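Local coordinates for LAE5 (Uncultured bacterium, PDB 5JD3), which probably hydrolyses carboxylic esters, as an esterase of the GDSL-like lipase/acylhydrolase family recovered from a lake metagenome, at residues G112-F120 and A168-Y176. Residues are numbered along the deposited sequence; the frame is centred on the assembly and turned at random.
Sequences GINDVWRQF and AMRARMDVY
Met169 runs between Phe120 and Trp117, meeting one ring or the other along its whole side chain. Its CB lies over the Phe120 face, 3.9 Å from the ring centroid and close to the normal, and CG continues over the CD2–CE2 side of that ring. With CG anti to the backbone N (chi1 175°) and the chain extended beyond it, SD comes between the two aromatics, making oblique Met-aromatic contacts with both. CE ends over the five-membered ring of Trp117, 3.4 Å from Trp117 CD1. One turn before Phe120, Val116 is a knob in the hole formed by Met169, Arg172, Met173 and Tyr176; its CG2 presses on the Tyr176 face, 3.6 Å from the centroid, while CG1 rests on Arg172 CG. Polar bonds from Gln119 flank this packing. Gln119 OE1 accepts Arg172 NH2 at 2.9 Å on a lone pair, though the bond is bent (135°), with a weak second bond from Arg172 NE, the amide standing almost perpendicular to the guanidinium. Gln119 NE2 donates to Tyr176 OH at 2.8 Å and also to Asp115 O, two bonds that fix the amide's rotation; Tyr176 OH is further bonded to Val130 O. A leucine in place of Gln119 would probably leave the Arg172 guanidinium without this acceptor and Tyr176 OH without its amide donor. Segments 113-120 and 168-176, roughly antiparallel at 147°, belong to helices following strands 106-110 and 152-156 of a 2-1-3-4-5 parallel sheet, consistent with the flavodoxin-like SGNH/GDSL hydrolase fold, where Trp117 touches the putative Ser-His-Asp triad.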
loop_
_atom_site.group_PDB
_atom_site.type_symbol
_atom_site.label_atom_id
_atom_site.label_comp_id
_atom_site.label_asym_id
_atom_site.label_seq_id
_atom_site.Cartn_x
_atom_site.Cartn_y
_atom_site.Cartn_z
ATOM N N GLY A 112 -3.741 -6.357 2.465
ATOM C CA GLY A 112 -3.391 -7.652 3.017
ATOM C C GLY A 112 -3.244 -7.667 4.527
ATOM O O GLY A 112 -3.415 -8.710 5.157
ATOM N N ILE A 113 -2.926 -6.514 5.107
ATOM C CA ILE A 113 -2.718 -6.415 6.549
ATOM C C ILE A 113 -3.964 -6.826 7.328
ATOM O O ILE A 113 -3.902 -7.707 8.186
ATOM C CB ILE A 113 -2.307 -4.988 6.964
ATOM C CG1 ILE A 113 -0.886 -4.686 6.486
ATOM C CG2 ILE A 113 -2.390 -4.824 8.475
ATOM C CD1 ILE A 113 -0.364 -3.337 6.933
ATOM N N ASN A 114 -5.094 -6.197 7.020
ATOM C CA ASN A 114 -6.352 -6.529 7.681
ATOM C C ASN A 114 -6.829 -7.929 7.316
ATOM O O ASN A 114 -7.481 -8.599 8.114
ATOM C CB ASN A 114 -7.426 -5.500 7.331
ATOM C CG ASN A 114 -7.135 -4.135 7.919
ATOM O OD1 ASN A 114 -6.668 -4.021 9.053
ATOM N ND2 ASN A 114 -7.403 -3.089 7.148
ATOM N N ASP A 115 -6.497 -8.362 6.103
ATOM C CA ASP A 115 -6.814 -9.713 5.654
ATOM C C ASP A 115 -6.157 -10.743 6.565
ATOM O O ASP A 115 -6.739 -11.785 6.870
ATOM C CB ASP A 115 -6.357 -9.919 4.208
ATOM C CG ASP A 115 -6.907 -8.864 3.268
ATOM O OD1 ASP A 115 -7.691 -9.221 2.363
ATOM O OD2 ASP A 115 -6.560 -7.676 3.438
ATOM N N VAL A 116 -4.941 -10.435 7.003
ATOM C CA VAL A 116 -4.190 -11.310 7.893
ATOM C C VAL A 116 -4.541 -11.049 9.356
ATOM O O VAL A 116 -4.700 -11.984 10.143
ATOM C CB VAL A 116 -2.667 -11.130 7.698
ATOM C CG1 VAL A 116 -1.888 -11.921 8.738
ATOM C CG2 VAL A 116 -2.258 -11.539 6.292
ATOM N N TRP A 117 -4.678 -9.773 9.704
ATOM C CA TRP A 117 -4.843 -9.354 11.094
ATOM C C TRP A 117 -6.093 -9.926 11.761
ATOM O O TRP A 117 -6.058 -10.293 12.936
ATOM C CB TRP A 117 -4.876 -7.827 11.179
ATOM C CG TRP A 117 -4.372 -7.286 12.481
ATOM C CD1 TRP A 117 -4.044 -8.002 13.594
ATOM C CD2 TRP A 117 -4.129 -5.912 12.801
ATOM N NE1 TRP A 117 -3.613 -7.160 14.590
ATOM C CE2 TRP A 117 -3.657 -5.871 14.129
ATOM C CE3 TRP A 117 -4.267 -4.713 12.097
ATOM C CZ2 TRP A 117 -3.323 -4.677 14.765
ATOM C CZ3 TRP A 117 -3.935 -3.529 12.731
ATOM C CH2 TRP A 117 -3.468 -3.520 14.051
ATOM N N ARG A 118 -7.191 -10.003 11.015
ATOM C CA ARG A 118 -8.462 -10.458 11.572
ATOM C C ARG A 118 -8.422 -11.924 11.990
ATOM O O ARG A 118 -9.191 -12.354 12.851
ATOM C CB ARG A 118 -9.597 -10.233 10.572
ATOM C CG ARG A 118 -9.857 -8.770 10.228
ATOM C CD ARG A 118 -10.360 -7.970 11.426
ATOM N NE ARG A 118 -9.271 -7.451 12.250
ATOM C CZ ARG A 118 -8.624 -6.316 12.006
ATOM N NH1 ARG A 118 -7.647 -5.921 12.810
ATOM N NH2 ARG A 118 -8.953 -5.576 10.957
ATOM N N GLN A 119 -7.519 -12.687 11.385
ATOM C CA GLN A 119 -7.379 -14.099 11.714
ATOM C C GLN A 119 -6.726 -14.290 13.080
ATOM O O GLN A 119 -6.674 -15.405 13.598
ATOM C CB GLN A 119 -6.562 -14.821 10.639
ATOM C CG GLN A 119 -7.107 -14.656 9.229
ATOM C CD GLN A 119 -6.250 -15.350 8.188
ATOM O OE1 GLN A 119 -5.765 -16.461 8.405
ATOM N NE2 GLN A 119 -6.058 -14.694 7.048
ATOM N N PHE A 120 -6.237 -13.199 13.666
ATOM C CA PHE A 120 -5.517 -13.283 14.933
ATOM C C PHE A 120 -6.162 -12.490 16.074
ATOM O O PHE A 120 -6.111 -12.920 17.227
ATOM C CB PHE A 120 -4.068 -12.833 14.739
ATOM C CG PHE A 120 -3.264 -13.755 13.865
ATOM C CD1 PHE A 120 -2.697 -14.905 14.389
ATOM C CD2 PHE A 120 -3.080 -13.477 12.521
ATOM C CE1 PHE A 120 -1.960 -15.759 13.591
ATOM C CE2 PHE A 120 -2.342 -14.327 11.716
ATOM C CZ PHE A 120 -1.783 -15.471 12.252
ATOM N N ALA A 168 3.469 -16.253 14.667
ATOM C CA ALA A 168 2.337 -16.764 13.897
ATOM C C ALA A 168 1.786 -15.752 12.896
ATOM O O ALA A 168 1.445 -16.111 11.770
ATOM C CB ALA A 168 1.231 -17.218 14.838
ATOM N N MET A 169 1.708 -14.490 13.303
ATOM C CA MET A 169 1.163 -13.451 12.434
ATOM C C MET A 169 2.194 -12.948 11.422
ATOM O O MET A 169 1.852 -12.657 10.276
ATOM C CB MET A 169 0.629 -12.283 13.266
ATOM C CG MET A 169 0.150 -11.110 12.427
ATOM S SD MET A 169 -1.047 -10.053 13.258
ATOM C CE MET A 169 -1.034 -8.636 12.162
ATOM N N ARG A 170 3.451 -12.846 11.844
ATOM C CA ARG A 170 4.519 -12.434 10.938
ATOM C C ARG A 170 4.714 -13.470 9.836
ATOM O O ARG A 170 4.856 -13.121 8.663
ATOM C CB ARG A 170 5.831 -12.221 11.700
ATOM C CG ARG A 170 7.042 -12.016 10.797
ATOM C CD ARG A 170 6.871 -10.801 9.894
ATOM N NE ARG A 170 7.757 -10.847 8.733
ATOM C CZ ARG A 170 8.949 -10.262 8.672
ATOM N NH1 ARG A 170 9.679 -10.361 7.569
ATOM N NH2 ARG A 170 9.414 -9.576 9.708
ATOM N N ALA A 171 4.715 -14.742 10.220
ATOM C CA ALA A 171 4.858 -15.832 9.261
ATOM C C ALA A 171 3.659 -15.887 8.325
ATOM O O ALA A 171 3.799 -16.190 7.140
ATOM C CB ALA A 171 5.028 -17.157 9.985
ATOM N N ARG A 172 2.480 -15.591 8.866
ATOM C CA ARG A 172 1.256 -15.544 8.076
ATOM C C ARG A 172 1.283 -14.350 7.130
ATOM O O ARG A 172 0.845 -14.441 5.984
ATOM C CB ARG A 172 0.029 -15.466 8.987
ATOM C CG ARG A 172 -1.307 -15.579 8.268
ATOM C CD ARG A 172 -1.546 -16.990 7.757
ATOM N NE ARG A 172 -2.946 -17.219 7.413
ATOM C CZ ARG A 172 -3.417 -18.359 6.917
ATOM N NH1 ARG A 172 -2.598 -19.381 6.706
ATOM N NH2 ARG A 172 -4.706 -18.479 6.634
ATOM N N MET A 173 1.800 -13.227 7.621
ATOM C CA MET A 173 1.920 -12.023 6.810
ATOM C C MET A 173 2.907 -12.257 5.671
ATOM O O MET A 173 2.760 -11.699 4.583
ATOM C CB MET A 173 2.364 -10.835 7.669
ATOM C CG MET A 173 2.204 -9.483 6.995
ATOM S SD MET A 173 0.476 -8.997 6.798
ATOM C CE MET A 173 0.035 -8.602 8.490
ATOM N N ASP A 174 3.910 -13.092 5.931
ATOM C CA ASP A 174 4.885 -13.466 4.912
ATOM C C ASP A 174 4.239 -14.305 3.816
ATOM O O ASP A 174 4.645 -14.243 2.656
ATOM C CB ASP A 174 6.054 -14.232 5.537
ATOM C CG ASP A 174 6.929 -13.354 6.408
ATOM O OD1 ASP A 174 6.946 -12.125 6.188
ATOM O OD2 ASP A 174 7.602 -13.894 7.310
ATOM N N VAL A 175 3.235 -15.091 4.192
ATOM C CA VAL A 175 2.499 -15.907 3.233
ATOM C C VAL A 175 1.790 -15.026 2.213
ATOM O O VAL A 175 1.884 -15.252 1.006
ATOM C CB VAL A 175 1.463 -16.811 3.933
ATOM C CG1 VAL A 175 0.556 -17.481 2.910
ATOM C CG2 VAL A 175 2.159 -17.846 4.802
ATOM N N TYR A 176 1.094 -14.009 2.710
ATOM C CA TYR A 176 0.312 -13.117 1.862
ATOM C C TYR A 176 1.203 -12.196 1.035
ATOM O O TYR A 176 0.834 -11.790 -0.067
ATOM C CB TYR A 176 -0.657 -12.295 2.714
ATOM C CG TYR A 176 -1.870 -13.074 3.170
ATOM C CD1 TYR A 176 -1.739 -14.190 3.986
ATOM C CD2 TYR A 176 -3.148 -12.690 2.786
ATOM C CE1 TYR A 176 -2.846 -14.905 4.405
ATOM C CE2 TYR A 176 -4.261 -13.399 3.199
ATOM C CZ TYR A 176 -4.104 -14.504 4.008
ATOM O OH TYR A 176 -5.211 -15.210 4.421
#